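Local coordinates for protein AAC3-I (Uncultured bacterium, PDB 5HMN) that probably acetylates aminoglycoside antibiotics with acetyl-coenzyme A as donor, as a GNAT-fold acetyltransferase linked to antibiotic resistance, at residues Q79-I84 and G116-F121; H8-N13 and F54-A59. All blocks are in the same frame, centred on the assembly; numbering follows the deposited sequence.

Contact 1 of 2, residues Q79-I84 and G116-F121; sequences QERSEI and GAYVIF
Glu83 OE2 accepts a hydrogen bond from Tyr118 OH, 2.9 Å long. The hydroxyl comes from above the carboxylate plane, 37° out of it. Lys76, in a long and weak ion pair, and Tyr87 of the second subunit, in a weak hydrogen bond, add to this grip. Tyr118 can reach it because its CG sits between the backbone N and the carbonyl carbon (chi1 77°), bringing the ring alongside the Glu83 chain, with Glu83 CG 3.6 Å from Tyr118 CE2. Val119 CG1 packs over one face of this ring, toward its rim. Arg81 CD also meets Tyr118 CE2, at 3.6 Å. Beyond it the Arg81 guanidinium has Tyr118 OH over one face and Gln79 CG over the other, both displaced toward its rim, while its charge is paired with Glu78 in a salt bridge. Glu83 OE1 instead approaches Phe121 CE2 (3.2 Å), its carboxylate nearly perpendicular to that ring (87°).

The other face of the sheet is mainly apolar: Ile84 CB lies 4.0 Å from Ile120 CG1, and both side chains rest on Leu108 of helix 100-115. Beside them Ser82 OG rests on Ala117 CB (3.5 Å) and is hydrogen-bonded to Glu73. The backbones join through Tyr118 N to Ser82 O, Ile84 N to Val119 O and Phe121 N to Ile84 O, the last 2.9 Å long. Gly116, with positive phi, closes helix 100-115 in a Schellman motif shortly before strand 119-124. This is a beta-alpha-beta crossover of the GNAT fold, joining parallel strands 82-91 and 119-124.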
loop_
_atom_site.group_PDB
_atom_site.type_symbol
_atom_site.label_atom_id
_atom_site.label_comp_id
_atom_site.label_asym_id
_atom_site.label_seq_id
_atom_site.Cartn_x
_atom_site.Cartn_y
_atom_site.Cartn_z
ATOM N N GLN C 79 -13.040 -9.452 -1.006
ATOM C CA GLN C 79 -14.365 -8.933 -1.337
ATOM C C GLN C 79 -14.282 -7.948 -2.495
ATOM O O GLN C 79 -13.195 -7.502 -2.866
ATOM C CB GLN C 79 -15.002 -8.238 -0.130
ATOM C CG GLN C 79 -15.355 -9.152 1.028
ATOM C CD GLN C 79 -16.105 -8.427 2.126
ATOM O OE1 GLN C 79 -16.793 -7.437 1.876
ATOM N NE2 GLN C 79 -15.971 -8.913 3.355
ATOM N N GLU C 80 -15.436 -7.603 -3.057
ATOM C CA GLU C 80 -15.501 -6.571 -4.082
ATOM C C GLU C 80 -15.525 -5.200 -3.434
ATOM O O GLU C 80 -16.580 -4.579 -3.308
ATOM C CB GLU C 80 -16.732 -6.753 -4.965
ATOM C CG GLU C 80 -16.677 -7.996 -5.808
ATOM C CD GLU C 80 -17.931 -8.206 -6.632
ATOM O OE1 GLU C 80 -18.927 -7.484 -6.407
ATOM O OE2 GLU C 80 -17.911 -9.097 -7.506
ATOM N N ARG C 81 -14.353 -4.739 -3.015
ATOM C CA ARG C 81 -14.220 -3.443 -2.367
ATOM C C ARG C 81 -12.808 -2.920 -2.573
ATOM O O ARG C 81 -11.926 -3.655 -3.012
ATOM C CB ARG C 81 -14.538 -3.548 -0.876
ATOM C CG ARG C 81 -13.535 -4.375 -0.096
ATOM C CD ARG C 81 -14.037 -4.705 1.298
ATOM N NE ARG C 81 -13.025 -5.410 2.078
ATOM C CZ ARG C 81 -13.255 -5.997 3.245
ATOM N NH1 ARG C 81 -14.470 -5.969 3.771
ATOM N NH2 ARG C 81 -12.273 -6.616 3.885
ATOM N N SER C 82 -12.590 -1.652 -2.257
ATOM C CA SER C 82 -11.264 -1.076 -2.411
ATOM C C SER C 82 -10.949 -0.106 -1.282
ATOM O O SER C 82 -11.847 0.484 -0.679
ATOM C CB SER C 82 -11.139 -0.374 -3.768
ATOM O OG SER C 82 -11.997 0.750 -3.853
ATOM N N GLU C 83 -9.663 0.041 -0.990
ATOM C CA GLU C 83 -9.194 1.021 -0.022
ATOM C C GLU C 83 -8.122 1.898 -0.646
ATOM O O GLU C 83 -7.382 1.452 -1.527
ATOM C CB GLU C 83 -8.627 0.341 1.222
ATOM C CG GLU C 83 -9.222 -1.010 1.533
ATOM C CD GLU C 83 -8.427 -1.744 2.594
ATOM O OE1 GLU C 83 -7.258 -1.373 2.827
ATOM O OE2 GLU C 83 -8.972 -2.694 3.193
ATOM N N ILE C 84 -8.032 3.136 -0.177
ATOM C CA ILE C 84 -7.032 4.066 -0.688
ATOM C C ILE C 84 -5.925 4.247 0.343
ATOM O O ILE C 84 -6.175 4.613 1.493
ATOM C CB ILE C 84 -7.650 5.427 -1.051
ATOM C CG1 ILE C 84 -8.734 5.254 -2.115
ATOM C CG2 ILE C 84 -6.577 6.392 -1.542
ATOM C CD1 ILE C 84 -9.400 6.549 -2.510
ATOM N N GLY C 116 -15.799 4.180 -5.209
ATOM C CA GLY C 116 -16.448 3.101 -4.487
ATOM C C GLY C 116 -15.627 2.580 -3.321
ATOM O O GLY C 116 -16.000 1.594 -2.686
ATOM N N ALA C 117 -14.506 3.239 -3.044
ATOM C CA ALA C 117 -13.663 2.874 -1.909
ATOM C C ALA C 117 -14.419 3.097 -0.607
ATOM O O ALA C 117 -15.167 4.064 -0.482
ATOM C CB ALA C 117 -12.375 3.674 -1.923
ATOM N N TYR C 118 -14.226 2.205 0.360
ATOM C CA TYR C 118 -14.980 2.278 1.606
ATOM C C TYR C 118 -14.148 2.871 2.739
ATOM O O TYR C 118 -14.682 3.208 3.793
ATOM C CB TYR C 118 -15.506 0.891 2.005
ATOM C CG TYR C 118 -14.467 -0.030 2.610
ATOM C CD1 TYR C 118 -14.365 -0.184 3.988
ATOM C CD2 TYR C 118 -13.595 -0.750 1.806
ATOM C CE1 TYR C 118 -13.417 -1.026 4.547
ATOM C CE2 TYR C 118 -12.644 -1.591 2.354
ATOM C CZ TYR C 118 -12.560 -1.724 3.723
ATOM O OH TYR C 118 -11.614 -2.556 4.267
ATOM N N VAL C 119 -12.843 3.012 2.518
ATOM C CA VAL C 119 -11.969 3.541 3.560
ATOM C C VAL C 119 -10.655 4.083 2.994
ATOM O O VAL C 119 -10.167 3.644 1.951
ATOM C CB VAL C 119 -11.671 2.459 4.640
ATOM C CG1 VAL C 119 -10.736 1.396 4.096
ATOM C CG2 VAL C 119 -11.103 3.083 5.912
ATOM N N ILE C 120 -10.106 5.074 3.683
ATOM C CA ILE C 120 -8.782 5.585 3.380
ATOM C C ILE C 120 -7.889 5.327 4.584
ATOM O O ILE C 120 -8.286 5.593 5.717
ATOM C CB ILE C 120 -8.819 7.091 3.053
ATOM C CG1 ILE C 120 -9.674 7.342 1.809
ATOM C CG2 ILE C 120 -7.408 7.633 2.863
ATOM C CD1 ILE C 120 -9.900 8.822 1.512
ATOM N N PHE C 121 -6.695 4.791 4.359
ATOM C CA PHE C 121 -5.787 4.581 5.479
ATOM C C PHE C 121 -4.394 5.132 5.188
ATOM O O PHE C 121 -3.995 5.311 4.032
ATOM C CB PHE C 121 -5.729 3.097 5.869
ATOM C CG PHE C 121 -5.048 2.214 4.859
ATOM C CD1 PHE C 121 -3.740 1.804 5.052
ATOM C CD2 PHE C 121 -5.720 1.783 3.729
ATOM C CE1 PHE C 121 -3.108 0.984 4.132
ATOM C CE2 PHE C 121 -5.093 0.967 2.800
ATOM C CZ PHE C 121 -3.784 0.566 3.005
#

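Contact 2 of 2, residues H8-N13 and F54-A59; sequences HQLSPN and FIALAA
The flat carboxamide of Gln9 meets strand 54-59 through its nitrogen, with NE2 4.3 Å from Ile55 CG2, and also makes a weak hydrogen bond to a water. That water bridges Leu10 O and Ala56 N, accepting from the latter at 3.0 Å, and stands in for a direct bond between them. The other flat group, the His8 imidazole, turns to Glu14, His8 NE2 being hydrogen-bonded to Glu14 OE1; His8 meets the opposing strand through its backbone and CB.

His8 and Ala58 form an antiparallel hydrogen-bonded pair, His8 N to Ala58 O and Ala58 N to His8 O both measuring 2.7 Å. Leu10 N adds a bond of 2.8 Å to Ala56 O. Between them, Gln9 and Leu57 are a non-hydrogen-bonded pair in which Leu57 CD2 packs at 3.6 Å against Gln9 CB. With CG anti to its carbonyl carbon (chi1 -60°), Leu10 straddles two small residues, its CD2 on Ala58 CB (3.8 Å) and its CD1 near Ala56 CB.

Strand 54-61 lies between strand 5-9 and strand 64-75, where Ala71 and Leu69 make backbone bonds to Ile55 and Leu57. Gln9 and Leu57 face Leu111 of helix 100-115, whereas Leu10 and Ala56 pack on Met18 of helix 15-28.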
loop_
_atom_site.group_PDB
_atom_site.type_symbol
_atom_site.label_atom_id
_atom_site.label_comp_id
_atom_site.label_asym_id
_atom_site.label_seq_id
_atom_site.Cartn_x
_atom_site.Cartn_y
_atom_site.Cartn_z
ATOM N N HIS C 8 -6.194 20.104 -6.693
ATOM C CA HIS C 8 -6.293 19.643 -8.072
ATOM C C HIS C 8 -5.702 18.241 -8.265
ATOM O O HIS C 8 -4.571 17.974 -7.866
ATOM C CB HIS C 8 -5.596 20.659 -8.984
ATOM C CG HIS C 8 -5.409 20.193 -10.391
ATOM N ND1 HIS C 8 -6.466 19.899 -11.226
ATOM C CD2 HIS C 8 -4.287 19.980 -11.117
ATOM C CE1 HIS C 8 -6.002 19.519 -12.403
ATOM N NE2 HIS C 8 -4.682 19.560 -12.363
ATOM N N GLN C 9 -6.471 17.342 -8.871
ATOM C CA GLN C 9 -5.947 16.017 -9.198
ATOM C C GLN C 9 -5.114 16.082 -10.472
ATOM O O GLN C 9 -5.588 16.544 -11.512
ATOM C CB GLN C 9 -7.071 14.996 -9.359
ATOM C CG GLN C 9 -6.563 13.607 -9.716
ATOM C CD GLN C 9 -7.662 12.560 -9.770
ATOM O OE1 GLN C 9 -8.839 12.859 -9.573
ATOM N NE2 GLN C 9 -7.275 11.321 -10.041
ATOM N N LEU C 10 -3.869 15.630 -10.387
ATOM C CA LEU C 10 -2.970 15.680 -11.536
ATOM C C LEU C 10 -3.417 14.709 -12.631
ATOM O O LEU C 10 -3.764 13.564 -12.352
ATOM C CB LEU C 10 -1.535 15.369 -11.109
ATOM C CG LEU C 10 -0.935 16.321 -10.067
ATOM C CD1 LEU C 10 0.566 16.101 -9.940
ATOM C CD2 LEU C 10 -1.242 17.768 -10.405
ATOM N N SER C 11 -3.413 15.186 -13.873
ATOM C CA SER C 11 -3.785 14.365 -15.021
ATOM C C SER C 11 -2.522 13.829 -15.692
ATOM O O SER C 11 -1.420 14.274 -15.368
ATOM C CB SER C 11 -4.620 15.183 -16.011
ATOM O OG SER C 11 -3.787 15.868 -16.928
ATOM N N PRO C 12 -2.669 12.869 -16.624
ATOM C CA PRO C 12 -1.507 12.425 -17.404
ATOM C C PRO C 12 -0.860 13.563 -18.182
ATOM O O PRO C 12 0.313 13.466 -18.539
ATOM C CB PRO C 12 -2.104 11.389 -18.361
ATOM C CG PRO C 12 -3.287 10.861 -17.638
ATOM C CD PRO C 12 -3.849 12.018 -16.868
ATOM N N ASN C 13 -1.624 14.625 -18.429
ATOM C CA ASN C 13 -1.141 15.791 -19.161
ATOM C C ASN C 13 -0.359 16.763 -18.280
ATOM O O ASN C 13 -0.066 17.883 -18.697
ATOM C CB ASN C 13 -2.316 16.530 -19.806
ATOM C CG ASN C 13 -3.094 15.657 -20.772
ATOM O OD1 ASN C 13 -4.318 15.544 -20.680
ATOM N ND2 ASN C 13 -2.387 15.039 -21.710
ATOM N N PHE C 54 -3.214 4.766 -9.191
ATOM C CA PHE C 54 -2.416 5.866 -8.642
ATOM C C PHE C 54 -3.197 7.176 -8.618
ATOM O O PHE C 54 -3.879 7.521 -9.581
ATOM C CB PHE C 54 -1.118 6.047 -9.437
ATOM C CG PHE C 54 -0.204 7.101 -8.865
ATOM C CD1 PHE C 54 0.457 6.886 -7.667
ATOM C CD2 PHE C 54 -0.010 8.308 -9.524
ATOM C CE1 PHE C 54 1.300 7.849 -7.133
ATOM C CE2 PHE C 54 0.831 9.277 -8.999
ATOM C CZ PHE C 54 1.488 9.048 -7.799
ATOM N N ILE C 55 -3.092 7.898 -7.502
ATOM C CA ILE C 55 -3.757 9.186 -7.341
ATOM C C ILE C 55 -2.770 10.245 -6.847
ATOM O O ILE C 55 -2.114 10.069 -5.819
ATOM C CB ILE C 55 -4.941 9.101 -6.349
ATOM C CG1 ILE C 55 -5.993 8.107 -6.848
ATOM C CG2 ILE C 55 -5.562 10.476 -6.136
ATOM C CD1 ILE C 55 -7.147 7.898 -5.888
ATOM N N ALA C 56 -2.667 11.342 -7.586
ATOM C CA ALA C 56 -1.796 12.446 -7.194
ATOM C C ALA C 56 -2.589 13.739 -7.097
ATOM O O ALA C 56 -3.204 14.167 -8.070
ATOM C CB ALA C 56 -0.650 12.599 -8.182
ATOM N N LEU C 57 -2.584 14.352 -5.917
ATOM C CA LEU C 57 -3.293 15.609 -5.703
ATOM C C LEU C 57 -2.307 16.736 -5.427
ATOM O O LEU C 57 -1.313 16.547 -4.726
ATOM C CB LEU C 57 -4.282 15.492 -4.536
ATOM C CG LEU C 57 -5.330 14.381 -4.595
ATOM C CD1 LEU C 57 -6.245 14.452 -3.382
ATOM C CD2 LEU C 57 -6.134 14.464 -5.881
ATOM N N ALA C 58 -2.594 17.913 -5.971
ATOM C CA ALA C 58 -1.761 19.083 -5.728
ATOM C C ALA C 58 -2.594 20.247 -5.214
ATOM O O ALA C 58 -3.683 20.512 -5.716
ATOM C CB ALA C 58 -1.023 19.483 -7.000
ATOM N N ALA C 59 -2.072 20.935 -4.207
ATOM C CA ALA C 59 -2.709 22.124 -3.670
ATOM C C ALA C 59 -2.002 23.359 -4.208
ATOM O O ALA C 59 -0.785 23.473 -4.095
ATOM C CB ALA C 59 -2.682 22.104 -2.146
HETATM O O HOH W 1 -3.880 11.481 -10.344
#

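Both contacts are largely buried in one mixed sheet, contact 1 pairing its last two strands in parallel and contact 2 its first two antiparallel. Contact 2 is the deeper, its centre about 10 Å from that of the chain against about 16 Å for contact 1, which lies at the subunit interface and includes exposed Gly116 and Tyr118. Yet Ile84 CD1 of contact 1 packs against Ile55 CD1 of contact 2 at 4.3 Å, and helix 100-115 covers both. Each has three direct backbone hydrogen bonds, but the side chains differ: contact 1 carries charged and aromatic groups where the second subunit extends the sheet, contact 2 alanines, leucines and a bridging water, with helices of its own chain on either face.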